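Local atomic coordinates of EchA1_1 (Mycobacterium avium subsp. paratuberculosis, PDB entry 3R9T), a protein that probably catalyses the reversible hydration of enoyl-CoA thioesters to (3S)-3-hydroxyacyl-CoA in fatty acid metabolism, as a member of the enoyl-CoA hydratase/isomerase family. Residues B[73-76]-B[81-84]; B[22-27]-B[39-44]. One frame throughout, in Å; residues are numbered along the deposited sequence.

Interaction 1 (B[73-76]-B[81-84]). With BEZ (benzoic acid), chain E.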
ATOM      1  N   LEU B  73      12.740 -18.384 -22.567  1.00 39.04           N
ATOM      2  CA  LEU B  73      12.643 -19.756 -22.048  1.00 41.16           C
ATOM      3  C   LEU B  73      13.766 -20.689 -22.533  1.00 42.80           C
ATOM      4  O   LEU B  73      14.097 -21.666 -21.858  1.00 43.61           O
ATOM      5  CB  LEU B  73      11.269 -20.349 -22.378  1.00 41.82           C
ATOM      6  CG  LEU B  73      10.125 -19.627 -21.657  1.00 42.21           C
ATOM      7  CD1 LEU B  73       8.762 -19.908 -22.289  1.00 43.84           C
ATOM      8  CD2 LEU B  73      10.122 -20.000 -20.182  1.00 43.53           C
ATOM      9  N   LYS B  74      14.350 -20.380 -23.688  1.00 44.10           N
ATOM     10  CA  LYS B  74      15.423 -21.194 -24.259  1.00 45.64           C
ATOM     11  C   LYS B  74      16.731 -20.934 -23.520  1.00 45.91           C
ATOM     12  O   LYS B  74      17.526 -21.848 -23.320  1.00 46.75           O
ATOM     13  CB  LYS B  74      15.577 -20.899 -25.753  1.00 46.27           C
ATOM     14  N   ALA B  75      16.935 -19.682 -23.111  1.00 45.41           N
ATOM     15  CA  ALA B  75      18.072 -19.307 -22.272  1.00 45.32           C
ATOM     16  C   ALA B  75      17.961 -19.945 -20.888  1.00 45.33           C
ATOM     17  O   ALA B  75      18.964 -20.347 -20.300  1.00 45.52           O
ATOM     18  CB  ALA B  75      18.167 -17.791 -22.144  1.00 44.45           C
ATOM     19  N   ILE B  76      16.740 -20.038 -20.367  1.00 44.72           N
ATOM     20  CA  ILE B  76      16.536 -20.657 -19.064  1.00 44.94           C
ATOM     21  C   ILE B  76      16.909 -22.136 -19.173  1.00 46.41           C
ATOM     22  O   ILE B  76      17.535 -22.707 -18.271  1.00 46.75           O
ATOM     23  CB  ILE B  76      15.080 -20.496 -18.584  1.00 44.20           C
ATOM     24  CG1 ILE B  76      14.810 -19.035 -18.213  1.00 43.02           C
ATOM     25  CG2 ILE B  76      14.809 -21.382 -17.379  1.00 44.64           C
ATOM     26  CD1 ILE B  76      13.333 -18.688 -18.122  1.00 41.45           C
ATOM     27  N   ASN B  81      22.564 -17.278 -17.829  1.00 45.38           N
ATOM     28  CA  ASN B  81      22.209 -16.073 -17.074  1.00 43.40           C
ATOM     29  C   ASN B  81      21.493 -15.107 -17.993  1.00 41.33           C
ATOM     30  O   ASN B  81      21.841 -14.984 -19.172  1.00 41.67           O
ATOM     31  CB  ASN B  81      23.428 -15.383 -16.460  1.00 43.70           C
ATOM     32  CG  ASN B  81      24.184 -16.271 -15.483  1.00 44.96           C
ATOM     33  OD1 ASN B  81      23.593 -17.078 -14.758  1.00 46.04           O
ATOM     34  ND2 ASN B  81      25.502 -16.110 -15.450  1.00 45.31           N
ATOM     35  N   LEU B  82      20.499 -14.421 -17.447  1.00 38.55           N
ATOM     36  CA  LEU B  82      19.677 -13.511 -18.237  1.00 36.50           C
ATOM     37  C   LEU B  82      20.166 -12.086 -18.107  1.00 34.42           C
ATOM     38  O   LEU B  82      19.824 -11.232 -18.925  1.00 34.82           O
ATOM     39  CB  LEU B  82      18.215 -13.628 -17.816  1.00 35.94           C
ATOM     40  CG  LEU B  82      17.646 -15.045 -18.034  1.00 36.90           C
ATOM     41  CD1 LEU B  82      16.168 -15.081 -17.709  1.00 37.06           C
ATOM     42  CD2 LEU B  82      17.891 -15.570 -19.454  1.00 37.96           C
ATOM     43  N   TYR B  83      21.005 -11.854 -17.105  1.00 31.89           N
ATOM     44  CA  TYR B  83      21.406 -10.517 -16.716  1.00 29.73           C
ATOM     45  C   TYR B  83      22.549  -9.973 -17.567  1.00 27.69           C
ATOM     46  O   TYR B  83      23.076 -10.674 -18.431  1.00 28.10           O
ATOM     47  CB  TYR B  83      21.736 -10.486 -15.217  1.00 30.28           C
ATOM     48  CG  TYR B  83      22.858 -11.394 -14.740  1.00 32.13           C
ATOM     49  CD1 TYR B  83      24.189 -11.097 -15.025  1.00 34.20           C
ATOM     50  CD2 TYR B  83      22.596 -12.519 -13.951  1.00 34.65           C
ATOM     51  CE1 TYR B  83      25.237 -11.909 -14.578  1.00 34.37           C
ATOM     52  CE2 TYR B  83      23.644 -13.345 -13.494  1.00 35.89           C
ATOM     53  CZ  TYR B  83      24.963 -13.030 -13.814  1.00 36.49           C
ATOM     54  OH  TYR B  83      26.016 -13.819 -13.372  1.00 38.43           O
ATOM     55  N   HIS B  84      22.879  -8.702 -17.356  1.00 25.33           N
ATOM     56  CA  HIS B  84      24.022  -8.079 -18.029  1.00 24.32           C
ATOM     57  C   HIS B  84      25.253  -8.814 -17.523  1.00 24.27           C
ATOM     58  O   HIS B  84      25.499  -8.813 -16.327  1.00 23.60           O
ATOM     59  CB  HIS B  84      24.117  -6.603 -17.648  1.00 23.48           C
ATOM     60  CG  HIS B  84      25.104  -5.807 -18.442  1.00 24.52           C
ATOM     61  ND1 HIS B  84      26.406  -6.209 -18.648  1.00 25.96           N
ATOM     62  CD2 HIS B  84      24.990  -4.591 -19.031  1.00 24.66           C
ATOM     63  CE1 HIS B  84      27.042  -5.296 -19.362  1.00 27.32           C
ATOM     64  NE2 HIS B  84      26.207  -4.300 -19.603  1.00 26.62           N
TER
HETATM   65  C   BEZ E 264      11.056 -14.295 -14.078  1.00 31.03           C
HETATM   66  O1  BEZ E 264      11.136 -13.271 -13.385  1.00 28.84           O
HETATM   67  O2  BEZ E 264       9.994 -14.563 -14.674  1.00 30.85           O
HETATM   68  C1  BEZ E 264      12.267 -15.159 -14.212  1.00 31.59           C
HETATM   69  C2  BEZ E 264      13.512 -14.608 -13.939  1.00 32.64           C
HETATM   70  C3  BEZ E 264      14.654 -15.390 -14.060  1.00 34.75           C
HETATM   71  C4  BEZ E 264      14.542 -16.719 -14.453  1.00 34.77           C
HETATM   72  C5  BEZ E 264      13.292 -17.269 -14.727  1.00 34.52           C
HETATM   73  C6  BEZ E 264      12.148 -16.486 -14.610  1.00 33.07           C

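Interaction 2 (B[22-27]-B[39-44])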
ATOM      1  N   ILE B  22      14.562   3.634 -25.025  1.00 23.76           N
ATOM      2  CA  ILE B  22      15.210   2.326 -25.080  1.00 23.11           C
ATOM      3  C   ILE B  22      14.215   1.300 -25.611  1.00 23.46           C
ATOM      4  O   ILE B  22      13.145   1.120 -25.028  1.00 22.06           O
ATOM      5  CB  ILE B  22      15.652   1.872 -23.667  1.00 22.22           C
ATOM      6  CG1 ILE B  22      16.600   2.890 -23.051  1.00 22.51           C
ATOM      7  CG2 ILE B  22      16.324   0.497 -23.706  1.00 23.43           C
ATOM      8  CD1 ILE B  22      17.087   2.518 -21.636  1.00 23.76           C
ATOM      9  N   THR B  23      14.562   0.611 -26.696  1.00 24.43           N
ATOM     10  CA  THR B  23      13.638  -0.318 -27.327  1.00 25.38           C
ATOM     11  C   THR B  23      14.213  -1.732 -27.287  1.00 26.31           C
ATOM     12  O   THR B  23      15.306  -1.976 -27.820  1.00 27.01           O
ATOM     13  CB  THR B  23      13.339   0.101 -28.788  1.00 26.15           C
ATOM     14  OG1 THR B  23      12.861   1.456 -28.836  1.00 27.78           O
ATOM     15  CG2 THR B  23      12.315  -0.829 -29.414  1.00 26.54           C
ATOM     16  N   ILE B  24      13.494  -2.658 -26.655  1.00 26.02           N
ATOM     17  CA  ILE B  24      13.912  -4.051 -26.663  1.00 26.43           C
ATOM     18  C   ILE B  24      13.743  -4.500 -28.113  1.00 27.95           C
ATOM     19  O   ILE B  24      12.706  -4.240 -28.725  1.00 28.06           O
ATOM     20  CB  ILE B  24      13.063  -4.916 -25.737  1.00 25.80           C
ATOM     21  CG1 ILE B  24      13.177  -4.437 -24.284  1.00 23.85           C
ATOM     22  CG2 ILE B  24      13.503  -6.366 -25.830  1.00 26.03           C
ATOM     23  CD1 ILE B  24      12.105  -5.035 -23.366  1.00 24.66           C
ATOM     24  N   ASN B  25      14.765  -5.166 -28.644  1.00 29.17           N
ATOM     25  CA  ASN B  25      14.893  -5.402 -30.075  1.00 30.85           C
ATOM     26  C   ASN B  25      14.993  -6.893 -30.430  1.00 31.73           C
ATOM     27  O   ASN B  25      15.887  -7.305 -31.178  1.00 32.89           O
ATOM     28  CB  ASN B  25      16.120  -4.629 -30.583  1.00 31.43           C
ATOM     29  CG  ASN B  25      16.157  -4.495 -32.097  1.00 33.99           C
ATOM     30  OD1 ASN B  25      15.120  -4.377 -32.747  1.00 36.04           O
ATOM     31  ND2 ASN B  25      17.363  -4.504 -32.664  1.00 36.03           N
ATOM     32  N   ARG B  26      14.075  -7.701 -29.899  1.00 31.76           N
ATOM     33  CA  ARG B  26      13.966  -9.114 -30.312  1.00 32.91           C
ATOM     34  C   ARG B  26      12.541  -9.524 -30.658  1.00 33.57           C
ATOM     35  O   ARG B  26      12.002 -10.468 -30.069  1.00 33.10           O
ATOM     36  CB  ARG B  26      14.486 -10.047 -29.226  1.00 32.47           C
ATOM     37  CG  ARG B  26      15.938  -9.884 -28.887  1.00 33.10           C
ATOM     38  CD  ARG B  26      16.298 -10.907 -27.855  1.00 33.48           C
ATOM     39  NE  ARG B  26      16.334 -12.262 -28.412  1.00 33.38           N
ATOM     40  CZ  ARG B  26      15.946 -13.365 -27.772  1.00 35.99           C
ATOM     41  NH1 ARG B  26      15.446 -13.305 -26.541  1.00 35.48           N
ATOM     42  NH2 ARG B  26      16.042 -14.547 -28.374  1.00 37.31           N
ATOM     43  N   PRO B  27      11.923  -8.834 -31.628  1.00 34.97           N
ATOM     44  CA  PRO B  27      10.532  -9.153 -31.911  1.00 36.17           C
ATOM     45  C   PRO B  27      10.336 -10.586 -32.409  1.00 37.99           C
ATOM     46  O   PRO B  27       9.312 -11.186 -32.101  1.00 38.39           O
ATOM     47  CB  PRO B  27      10.132  -8.119 -32.971  1.00 36.64           C
ATOM     48  CG  PRO B  27      11.401  -7.665 -33.583  1.00 36.67           C
ATOM     49  CD  PRO B  27      12.462  -7.805 -32.531  1.00 35.33           C
ATOM     50  N   ILE B  39      22.341  -6.257 -21.853  1.00 25.18           N
ATOM     51  CA  ILE B  39      23.470  -5.397 -22.189  1.00 25.43           C
ATOM     52  C   ILE B  39      23.004  -4.075 -22.766  1.00 25.06           C
ATOM     53  O   ILE B  39      23.458  -3.009 -22.344  1.00 24.58           O
ATOM     54  CB  ILE B  39      24.418  -6.102 -23.175  1.00 26.85           C
ATOM     55  CG1 ILE B  39      25.198  -7.184 -22.433  1.00 27.94           C
ATOM     56  CG2 ILE B  39      25.383  -5.112 -23.816  1.00 26.77           C
ATOM     57  CD1 ILE B  39      25.872  -8.214 -23.347  1.00 31.26           C
ATOM     58  N   GLY B  40      22.093  -4.154 -23.726  1.00 24.45           N
ATOM     59  CA  GLY B  40      21.565  -2.971 -24.383  1.00 24.59           C
ATOM     60  C   GLY B  40      20.824  -2.048 -23.439  1.00 23.54           C
ATOM     61  O   GLY B  40      21.016  -0.836 -23.452  1.00 23.47           O
ATOM     62  N   VAL B  41      19.956  -2.632 -22.626  1.00 22.88           N
ATOM     63  CA  VAL B  41      19.132  -1.856 -21.710  1.00 21.94           C
ATOM     64  C   VAL B  41      19.976  -1.260 -20.573  1.00 21.55           C
ATOM     65  O   VAL B  41      19.897  -0.055 -20.268  1.00 21.35           O
ATOM     66  CB  VAL B  41      17.963  -2.720 -21.176  1.00 21.04           C
ATOM     67  CG1 VAL B  41      17.265  -2.013 -19.992  1.00 20.95           C
ATOM     68  CG2 VAL B  41      16.960  -3.072 -22.317  1.00 21.66           C
ATOM     69  N   GLY B  42      20.796  -2.106 -19.958  1.00 21.69           N
ATOM     70  CA  GLY B  42      21.635  -1.704 -18.848  1.00 22.24           C
ATOM     71  C   GLY B  42      22.626  -0.620 -19.228  1.00 23.07           C
ATOM     72  O   GLY B  42      22.764   0.365 -18.522  1.00 22.91           O
ATOM     73  N   ASP B  43      23.321  -0.775 -20.349  1.00 24.51           N
ATOM     74  CA  ASP B  43      24.267   0.267 -20.766  1.00 25.40           C
ATOM     75  C   ASP B  43      23.563   1.609 -21.063  1.00 25.43           C
ATOM     76  O   ASP B  43      24.071   2.671 -20.705  1.00 25.51           O
ATOM     77  CB  ASP B  43      25.092  -0.193 -21.977  1.00 26.83           C
ATOM     78  CG  ASP B  43      26.047  -1.340 -21.653  1.00 28.09           C
ATOM     79  OD1 ASP B  43      26.241  -1.690 -20.469  1.00 29.76           O
ATOM     80  OD2 ASP B  43      26.617  -1.892 -22.618  1.00 31.86           O
ATOM     81  N   ALA B  44      22.396   1.547 -21.704  1.00 25.44           N
ATOM     82  CA  ALA B  44      21.615   2.748 -22.049  1.00 25.90           C
ATOM     83  C   ALA B  44      21.133   3.464 -20.791  1.00 25.57           C
ATOM     84  O   ALA B  44      21.203   4.689 -20.689  1.00 26.50           O
ATOM     85  CB  ALA B  44      20.430   2.380 -22.941  1.00 25.94           C
TER

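Interaction 1 (B[73-76]-B[81-84])
Leu82 meets Ala75 and Ile76 by way of two torsions: chi1 of -61° sets its CG beside the backbone N, and chi2 of -175° then stretches CD1 straight on from CA. The isobutyl fork divides the work. Its CD2 branch lies against the methyl of Ala75, with CB and CD2 3.5 Å apart, tighter than ordinary van der Waals contact between carbons. Its CD1 branch passes Ile76 more loosely, 4.2 Å from CG1, and continues to the bound benzoic acid, where it sits 4.0 Å from ring carbon C3.

Ile76 reaches the same ligand by a similarly extended chain. With chi2 at 163°, its CD1 turns away from the helix backbone and ends 3.7 Å from C5 of the benzoic acid. The two CD1 methyls lie on the same side of the plane of the ligand's ring, one toward its C3-C4 margin and the other beyond C5, and so form adjoining parts of one wall. Helix 73-77 and the loop that follows it thus both supply that wall. Ala71 also packs on Ile76 and Leu82, while Ser38 OG is hydrogen-bonded to Leu82 O and helps fix the loop. The pocket further includes Glu118, Glu138 and Met240, and Ala147 N is hydrogen-bonded to the ligand.

This apolar wall contrasts with the polar bond from Ala147 N. Between the two segments the meeting is wholly carbon against carbon, which is consistent with this side of the pocket offering the ring van der Waals and hydrophobic contact rather than polar bonds.

Interaction 2 (B[22-27]-B[39-44])
Ile22 and Val41 set their side chains across each other at about a right angle, at the junction of strand and helix in a beta-alpha-beta unit of the crotonase fold. The unit runs from strand 19-24 through helix 35-50 to strand 56-61, and in such an arrangement the returning helix must lie over the sheet. Here segments 22-24 and 39-44 run close to antiparallel, at 169°, with their axes 8.8 Å apart at closest approach.

The two branches of Ile22 meet two points about one helical turn apart. Its chi1 of -58° places CG2 anti to the backbone N and CG1 beside that N, anti to the carbonyl carbon. The short branch, CG2, meets CG2 of Val41 at 3.9 Å, methyl against methyl. The longer branch is fully extended and runs on to Ala44, whose CB stands 3.6 Å from Ile22 CD1 and 3.9 Å from Ile22 CG1. Val41 and Ala44 are three positions apart, so they come round to the same side of the helix, and Ile22 spans both. The small methyl of Ala44 receives the end of the isoleucine alongside its last two carbons.

All four touching residues are buried. Strand 56-61 lies beside this core, with Val57 and Leu59 touching Ile22, and strand 11-16 adds Ala11 against Val41 and Ala13 against Ala44. Helix and sheet are therefore joined through packed aliphatic branches, while the backbone of Ile22 is hydrogen-bonded to its neighbours Val58 and Thr60 within the sheet. The side chain of Ile24 touches Val37 earlier in the helix; with segment 39-44 it makes only a looser contact, CG1 to Val41 CG2 at 4.5 Å.

In the fold
Read from the N terminus, the chain first closes interaction 2, where the connection from strand 19-24 brings helix 35-50 back over the sheet. It then passes through strand 56-61 before interaction 1 closes a much shorter loop between helix 73-77 and residues 81-84. The two are in series, neither nested nor crossing, with centres about 14 Å apart. They nevertheless meet in space: His84 NE2 lies 2.7 Å from Asp43 OD1, a probable hydrogen bond, and His84 CD2 packs on Ile39 CA. Through this bridge the loop that lines the benzoic acid pocket is tied to the first helix of the crotonase core.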